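Endo-beta-mannanase (Opitutaceae bacterium TAV5, PDB 7BOB) probably hydrolyses beta-1,4-linked mannosides as a homotrimeric exo-acting mannosidase of glycoside hydrolase family 5, in the hindgut of a wood-feeding termite. Local coordinates at residues A[226-231]-A[235-240]; A[193-198]-A[204-209]; A[418-423]-A[578-583]. All coordinates share one frame; numbering follows the deposited sequence.

Overall arrangement
The chain first builds a catalytic barrel of eight parallel strands, then a second domain around a mixed sheet. Contact 2 comes first. It closes a small loop over helix 198-201, just after strand 191-192. Contact 1 follows and closes a tight loop, with three residues between its segments, at the start of strand 237-241. The two are in series and do not nest, but they touch, for example through Asn228 and Arg207. Both lie in the connection from the fifth barrel strand to the sixth. Contact 3 joins helix 406-422 to helix 569-583 in the second domain. It closes a long loop of 154 residues, follows in series and touches neither. Its centre is about 31 Å from that of contact 1.

Contact 1 (A[226-231]-A[235-240])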
# COMPACT_ATOMS: atom_id res chain seq x y z
N VAL A 226 -10.74 -31.09 -20.11
CA VAL A 226 -10.55 -29.69 -20.48
C VAL A 226 -9.04 -29.41 -20.39
O VAL A 226 -8.37 -29.97 -19.51
CB VAL A 226 -11.41 -28.80 -19.56
CG1 VAL A 226 -10.83 -27.43 -19.41
CG2 VAL A 226 -12.85 -28.73 -20.07
N PRO A 227 -8.45 -28.61 -21.28
CA PRO A 227 -6.98 -28.50 -21.27
C PRO A 227 -6.42 -27.81 -20.04
O PRO A 227 -5.36 -28.22 -19.56
CB PRO A 227 -6.67 -27.71 -22.55
CG PRO A 227 -7.90 -26.99 -22.89
CD PRO A 227 -9.06 -27.81 -22.37
N ASN A 228 -7.10 -26.80 -19.49
CA ASN A 228 -6.57 -25.99 -18.39
C ASN A 228 -7.50 -26.14 -17.18
O ASN A 228 -8.42 -25.34 -16.99
CB ASN A 228 -6.41 -24.53 -18.80
CG ASN A 228 -5.99 -23.61 -17.63
OD1 ASN A 228 -5.39 -24.06 -16.65
ND2 ASN A 228 -6.34 -22.32 -17.72
N PRO A 229 -7.25 -27.13 -16.32
CA PRO A 229 -8.19 -27.41 -15.21
C PRO A 229 -8.40 -26.25 -14.23
O PRO A 229 -9.40 -26.28 -13.49
CB PRO A 229 -7.54 -28.61 -14.50
CG PRO A 229 -6.58 -29.19 -15.51
CD PRO A 229 -6.09 -28.03 -16.32
N ALA A 230 -7.52 -25.25 -14.20
CA ALA A 230 -7.76 -24.10 -13.35
C ALA A 230 -8.89 -23.24 -13.87
O ALA A 230 -9.40 -22.39 -13.14
CB ALA A 230 -6.50 -23.24 -13.22
N GLN A 231 -9.29 -23.46 -15.13
CA GLN A 231 -10.47 -22.85 -15.73
C GLN A 231 -11.40 -23.98 -16.15
O GLN A 231 -11.45 -24.38 -17.33
CB GLN A 231 -10.08 -21.95 -16.91
CG GLN A 231 -9.31 -20.69 -16.49
CD GLN A 231 -8.82 -19.87 -17.67
OE1 GLN A 231 -9.49 -19.79 -18.70
NE2 GLN A 231 -7.64 -19.30 -17.55
N ASP A 235 -12.88 -24.76 -23.06
CA ASP A 235 -12.19 -25.52 -24.10
C ASP A 235 -11.09 -24.72 -24.78
O ASP A 235 -10.10 -25.30 -25.22
CB ASP A 235 -13.18 -26.02 -25.18
CG ASP A 235 -14.33 -26.80 -24.59
OD1 ASP A 235 -14.11 -27.96 -24.16
OD2 ASP A 235 -15.45 -26.25 -24.51
N VAL A 236 -11.27 -23.41 -24.91
CA VAL A 236 -10.35 -22.57 -25.67
C VAL A 236 -9.92 -21.40 -24.78
O VAL A 236 -10.74 -20.53 -24.46
CB VAL A 236 -10.97 -22.04 -26.97
CG1 VAL A 236 -9.95 -21.17 -27.69
CG2 VAL A 236 -11.45 -23.19 -27.86
N LEU A 237 -8.64 -21.36 -24.43
CA LEU A 237 -8.09 -20.20 -23.74
C LEU A 237 -8.09 -19.02 -24.69
O LEU A 237 -8.05 -19.19 -25.92
CB LEU A 237 -6.67 -20.50 -23.27
CG LEU A 237 -6.56 -21.79 -22.46
CD1 LEU A 237 -5.11 -21.97 -21.94
CD2 LEU A 237 -7.55 -21.75 -21.29
N THR A 238 -8.16 -17.81 -24.14
CA THR A 238 -8.07 -16.62 -24.97
C THR A 238 -6.93 -15.71 -24.51
O THR A 238 -6.47 -15.76 -23.37
CB THR A 238 -9.38 -15.83 -24.97
OG1 THR A 238 -9.61 -15.33 -23.65
CG2 THR A 238 -10.56 -16.70 -25.39
N MET A 239 -6.47 -14.86 -25.44
CA MET A 239 -5.49 -13.82 -25.16
C MET A 239 -5.93 -12.54 -25.86
O MET A 239 -6.48 -12.59 -26.97
CB MET A 239 -4.08 -14.23 -25.63
CG MET A 239 -2.96 -13.30 -25.16
SD MET A 239 -3.13 -12.92 -23.39
CE MET A 239 -2.95 -14.56 -22.66
N HIS A 240 -5.78 -11.43 -25.17
CA HIS A 240 -6.04 -10.08 -25.66
C HIS A 240 -4.76 -9.28 -25.52
O HIS A 240 -4.06 -9.41 -24.51
CB HIS A 240 -7.12 -9.35 -24.85
CG HIS A 240 -8.46 -10.01 -24.85
ND1 HIS A 240 -9.54 -9.47 -24.18
CD2 HIS A 240 -8.91 -11.14 -25.44
CE1 HIS A 240 -10.60 -10.25 -24.35
NE2 HIS A 240 -10.24 -11.27 -25.12
O HOH W 1 -8.28 -18.38 -20.84
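The branch CD2 of Leu237 sits against two amide side chains, those of Asn228 and Gln231. Asn228 lies across it at about a right angle and offers its amide nitrogen, with ND2 of Asn228 3.8 Å from CD2 of Leu237. Gln231 comes in at a slant, and its OE1 is also 3.8 Å from CD2 of Leu237. Both are van der Waals contacts. The amide of Asn228 reaches in with CG anti to the backbone N (chi1 174°). CB of Asn228, placed by the backbone, is 3.9 Å from CD2 of Leu237. A type I beta turn from Asn228 to Gln231 sets the two amides near each other. The turn bond, Gln231 N to Asn228 O, is 2.8 Å long. Earlier in the segment, CG of Pro227 packs 3.6 Å from the backbone O of Asp235. One water adds a polar link: it donates to OE1 of Gln231 at 2.8 Å and accepts a weak bond from N of Thr238 at 3.4 Å.

Both amides have further partners outside the contact. ND2 of Asn228 donates to Arg207 O, and OD1 of Asn228 accepts from Gly209 N. NE2 of Gln231 bonds to Arg207 O and Gln199 OE1. These bonds would help fix how both groups are turned. Asp235 makes a salt bridge with Arg183 and takes a bond from N of Ile191. Strand 237-241 runs on from here between strands 191-192 and 277-282, closing the (beta/alpha)8 barrel of family 5, and helix 258-272 packs on Met239.

Contact 2 (A[193-198]-A[204-209]); sequences SGCDHQ and TGWRLG
A sulfur-aromatic contact between Cys195 and Trp206 joins the two limbs of the loop that follows strand 191-192 of the (beta/alpha)8 barrel. In family 5 such loops after the strands border the active-site end of the barrel. Short helix 198-201 lies between the limbs. SG of Cys195 lies 3.1 Å above the indole plane, offset toward the rim. It is 3.4 Å from CE3 of Trp206 and meets the six-membered ring obliquely, 39° off the normal. With SG anti to its own carbonyl carbon (chi1 -69°), Cys195 turns the sulfur to the indole. Helix 168-183 also packs on the indole through Val171, Trp174 and Cys175.

Nearer the helix the contact is looser. CB of Gln198 and CG2 of Thr204 meet at 4.2 Å. The side chains of Cys195, Gln198 and Thr204 also touch Asp158.

Each limb carries an ST turn that ends on the residue of the sulfur-ring contact. OG of Ser193 accepts from N of Cys195 at 3.0 Å in a nearly straight bond. OG1 of Thr204 accepts from N of Trp206 at 3.1 Å and lies in the plane of the indole, at its edge. The helix start is capped by Asp196, whose OD1 accepts from N of Gln198 at 2.8 Å, the donor lying 36° out of the carboxylate plane.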
# COMPACT_ATOMS: atom_id res chain seq x y z
N SER A 193 -12.94 -18.51 -22.49
CA SER A 193 -12.95 -17.74 -21.25
C SER A 193 -13.26 -16.27 -21.50
O SER A 193 -14.02 -15.66 -20.75
CB SER A 193 -11.61 -17.87 -20.53
OG SER A 193 -10.66 -16.98 -21.08
N GLY A 194 -12.68 -15.66 -22.53
CA GLY A 194 -12.79 -14.22 -22.72
C GLY A 194 -11.76 -13.40 -21.94
O GLY A 194 -11.84 -12.16 -21.96
N CYS A 195 -10.81 -14.03 -21.28
CA CYS A 195 -9.83 -13.35 -20.44
C CYS A 195 -8.71 -12.71 -21.27
O CYS A 195 -8.51 -13.03 -22.45
CB CYS A 195 -9.24 -14.34 -19.43
SG CYS A 195 -10.42 -14.88 -18.15
N ASP A 196 -7.97 -11.81 -20.63
CA ASP A 196 -6.91 -11.09 -21.33
C ASP A 196 -5.55 -11.46 -20.75
O ASP A 196 -5.41 -12.50 -20.10
CB ASP A 196 -7.17 -9.58 -21.31
CG ASP A 196 -7.16 -8.98 -19.90
OD1 ASP A 196 -6.58 -9.58 -18.98
OD2 ASP A 196 -7.75 -7.89 -19.69
N HIS A 197 -4.56 -10.59 -20.95
CA HIS A 197 -3.20 -10.93 -20.53
C HIS A 197 -3.01 -10.88 -19.02
O HIS A 197 -1.97 -11.33 -18.53
CB HIS A 197 -2.20 -10.01 -21.26
CG HIS A 197 -2.27 -8.57 -20.85
ND1 HIS A 197 -3.45 -7.85 -20.87
CD2 HIS A 197 -1.31 -7.72 -20.42
CE1 HIS A 197 -3.21 -6.62 -20.45
NE2 HIS A 197 -1.92 -6.51 -20.17
N GLN A 198 -3.99 -10.39 -18.26
CA GLN A 198 -3.84 -10.45 -16.82
C GLN A 198 -3.83 -11.88 -16.29
O GLN A 198 -3.43 -12.09 -15.14
CB GLN A 198 -4.92 -9.63 -16.14
CG GLN A 198 -4.89 -8.21 -16.63
CD GLN A 198 -5.32 -7.25 -15.60
OE1 GLN A 198 -4.72 -7.19 -14.53
NE2 GLN A 198 -6.39 -6.51 -15.88
N THR A 204 -5.63 -12.84 -10.69
CA THR A 204 -7.03 -12.44 -10.62
C THR A 204 -7.93 -13.60 -10.24
O THR A 204 -9.13 -13.41 -10.15
CB THR A 204 -7.48 -11.89 -11.97
OG1 THR A 204 -7.47 -12.98 -12.92
CG2 THR A 204 -6.54 -10.79 -12.45
N GLY A 205 -7.36 -14.80 -10.05
CA GLY A 205 -8.13 -16.01 -9.98
C GLY A 205 -8.40 -16.66 -11.33
O GLY A 205 -8.92 -17.78 -11.37
N TRP A 206 -8.05 -15.98 -12.44
CA TRP A 206 -8.19 -16.56 -13.78
C TRP A 206 -6.80 -17.02 -14.20
O TRP A 206 -5.98 -16.24 -14.68
CB TRP A 206 -8.81 -15.54 -14.74
CG TRP A 206 -10.28 -15.31 -14.44
CD1 TRP A 206 -10.82 -14.38 -13.59
CD2 TRP A 206 -11.39 -16.05 -14.98
NE1 TRP A 206 -12.20 -14.49 -13.57
CE2 TRP A 206 -12.57 -15.51 -14.41
CE3 TRP A 206 -11.50 -17.13 -15.88
CZ2 TRP A 206 -13.85 -16.00 -14.72
CZ3 TRP A 206 -12.76 -17.61 -16.18
CH2 TRP A 206 -13.92 -17.04 -15.61
N ARG A 207 -6.53 -18.31 -13.99
CA ARG A 207 -5.16 -18.81 -13.95
C ARG A 207 -4.88 -19.80 -15.06
O ARG A 207 -5.76 -20.56 -15.50
CB ARG A 207 -4.88 -19.50 -12.62
CG ARG A 207 -4.94 -18.55 -11.43
CD ARG A 207 -5.04 -19.33 -10.14
NE ARG A 207 -4.75 -18.50 -8.98
CZ ARG A 207 -4.71 -18.95 -7.74
NH1 ARG A 207 -4.94 -20.24 -7.50
NH2 ARG A 207 -4.42 -18.12 -6.73
N LEU A 208 -3.63 -19.77 -15.52
CA LEU A 208 -3.06 -20.81 -16.36
C LEU A 208 -2.41 -21.83 -15.44
O LEU A 208 -1.38 -21.54 -14.84
CB LEU A 208 -2.02 -20.24 -17.32
CG LEU A 208 -2.43 -19.04 -18.18
CD1 LEU A 208 -1.23 -18.50 -18.93
CD2 LEU A 208 -3.52 -19.47 -19.15
N GLY A 209 -3.00 -23.01 -15.31
CA GLY A 209 -2.27 -24.06 -14.63
C GLY A 209 -2.93 -24.65 -13.41
O GLY A 209 -2.86 -24.09 -12.30

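Contact 3 (A[418-423]-A[578-583])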
# COMPACT_ATOMS: atom_id res chain seq x y z
N HIS A 418 12.35 -10.98 -24.68
CA HIS A 418 12.70 -9.99 -25.69
C HIS A 418 14.21 -9.97 -25.95
O HIS A 418 14.65 -9.88 -27.11
CB HIS A 418 12.21 -8.61 -25.27
CG HIS A 418 12.95 -7.48 -25.92
ND1 HIS A 418 12.86 -7.20 -27.27
CD2 HIS A 418 13.81 -6.56 -25.41
CE1 HIS A 418 13.62 -6.16 -27.56
NE2 HIS A 418 14.19 -5.75 -26.44
N LEU A 419 15.02 -10.05 -24.89
CA LEU A 419 16.46 -9.94 -25.06
C LEU A 419 17.02 -11.19 -25.73
O LEU A 419 17.98 -11.09 -26.51
CB LEU A 419 17.15 -9.70 -23.71
CG LEU A 419 16.82 -8.39 -22.97
CD1 LEU A 419 17.46 -8.37 -21.56
CD2 LEU A 419 17.23 -7.15 -23.76
N LEU A 420 16.45 -12.36 -25.45
CA LEU A 420 16.88 -13.57 -26.14
C LEU A 420 16.54 -13.52 -27.63
O LEU A 420 17.34 -13.96 -28.47
CB LEU A 420 16.26 -14.80 -25.48
CG LEU A 420 16.86 -15.15 -24.13
CD1 LEU A 420 15.87 -15.94 -23.27
CD2 LEU A 420 18.17 -15.92 -24.34
N GLN A 421 15.36 -12.97 -27.98
CA GLN A 421 15.04 -12.80 -29.39
C GLN A 421 15.94 -11.77 -30.05
O GLN A 421 16.14 -11.82 -31.26
CB GLN A 421 13.57 -12.38 -29.58
CG GLN A 421 12.56 -13.38 -29.08
CD GLN A 421 11.12 -13.08 -29.56
OE1 GLN A 421 10.70 -11.93 -29.70
NE2 GLN A 421 10.39 -14.14 -29.83
N SER A 422 16.47 -10.81 -29.29
CA SER A 422 17.44 -9.90 -29.87
C SER A 422 18.79 -10.59 -30.09
O SER A 422 19.53 -10.23 -31.02
CB SER A 422 17.60 -8.66 -28.98
OG SER A 422 16.61 -7.71 -29.30
N ALA A 423 19.12 -11.58 -29.26
CA ALA A 423 20.24 -12.47 -29.56
C ALA A 423 19.89 -13.48 -30.63
O ALA A 423 20.66 -14.42 -30.85
CB ALA A 423 20.69 -13.22 -28.30
N ALA A 578 23.54 -9.31 -25.12
CA ALA A 578 24.81 -10.02 -25.24
C ALA A 578 25.12 -10.85 -24.00
O ALA A 578 25.82 -11.86 -24.09
CB ALA A 578 25.94 -9.02 -25.51
N TRP A 579 24.60 -10.44 -22.83
CA TRP A 579 24.80 -11.21 -21.60
C TRP A 579 24.32 -12.65 -21.75
O TRP A 579 25.03 -13.59 -21.39
CB TRP A 579 24.08 -10.54 -20.43
CG TRP A 579 24.14 -11.39 -19.19
CD1 TRP A 579 23.23 -12.33 -18.79
CD2 TRP A 579 25.19 -11.40 -18.20
NE1 TRP A 579 23.64 -12.91 -17.61
CE2 TRP A 579 24.84 -12.37 -17.23
CE3 TRP A 579 26.40 -10.70 -18.05
CZ2 TRP A 579 25.64 -12.63 -16.12
CZ3 TRP A 579 27.19 -10.97 -16.95
CH2 TRP A 579 26.82 -11.93 -16.00
N TYR A 580 23.08 -12.84 -22.25
CA TYR A 580 22.56 -14.20 -22.37
C TYR A 580 23.39 -15.02 -23.35
O TYR A 580 23.64 -16.21 -23.11
CB TYR A 580 21.10 -14.18 -22.82
CG TYR A 580 20.16 -13.64 -21.79
CD1 TYR A 580 19.59 -14.47 -20.83
CD2 TYR A 580 19.84 -12.29 -21.77
CE1 TYR A 580 18.75 -13.97 -19.86
CE2 TYR A 580 19.00 -11.79 -20.82
CZ TYR A 580 18.45 -12.63 -19.88
OH TYR A 580 17.62 -12.11 -18.94
N ALA A 581 23.80 -14.41 -24.47
CA ALA A 581 24.58 -15.15 -25.46
C ALA A 581 25.88 -15.67 -24.86
O ALA A 581 26.22 -16.85 -25.02
CB ALA A 581 24.86 -14.26 -26.68
N ALA A 582 26.60 -14.83 -24.12
CA ALA A 582 27.87 -15.25 -23.54
C ALA A 582 27.70 -16.43 -22.59
O ALA A 582 28.55 -17.34 -22.54
CB ALA A 582 28.54 -14.08 -22.83
N LEU A 583 26.61 -16.45 -21.82
CA LEU A 583 26.47 -17.44 -20.77
C LEU A 583 25.78 -18.71 -21.21
O LEU A 583 25.85 -19.72 -20.50
CB LEU A 583 25.70 -16.85 -19.59
CG LEU A 583 26.48 -15.81 -18.79
CD1 LEU A 583 25.90 -15.80 -17.44
CD2 LEU A 583 27.95 -16.16 -18.74
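Leu419 is the first residue of helix 406-422 to meet Tyr580 here. Its branch CD1 comes to the edge of the phenol ring, near the ring plane, and lies 3.8 Å from CE2 of Tyr580. CB of Leu419 backs this up at 4.0 Å from the same CE2 of Tyr580. The two side chains cross at about a right angle.

Leu420 comes next and takes the ring from a different direction. Its CG is 4.2 Å above one face of the ring, offset toward the rim. Its branch CD2 is 3.7 Å from CB of Tyr580 and 4.0 Å from CG of Tyr580, at the root of the side chain. With CG of Leu420 anti to the carbonyl carbon (chi1 -73°), the branches swing over to Tyr580, although the bond to CB does not itself aim at the other helix. The helix then ends, and Ala423 leaves helical geometry. Its CB points toward helix 569-583.

Leu419 thus meets the edge of the Tyr580 ring, while CG of Leu420 stands over one face. The OH of Tyr580 is hydrogen-bonded to OE2 of Glu559, which helps fix the end of the ring. Replacing Tyr580 by an alanine removes the ring and hydroxyl, which would probably leave a gap beside CD1 of Leu419 and CG of Leu420 and deprive Glu559 of that partner.

This is apolar packing between two helices of the C-terminal domain. Helix 569-583 turns Trp579 and Leu583 to strand 549-554 of the mixed sheet. Helix 406-422 also meets helix 258-272 of the barrel through His418 and Gln421, so this helix faces the barrel at the domain interface.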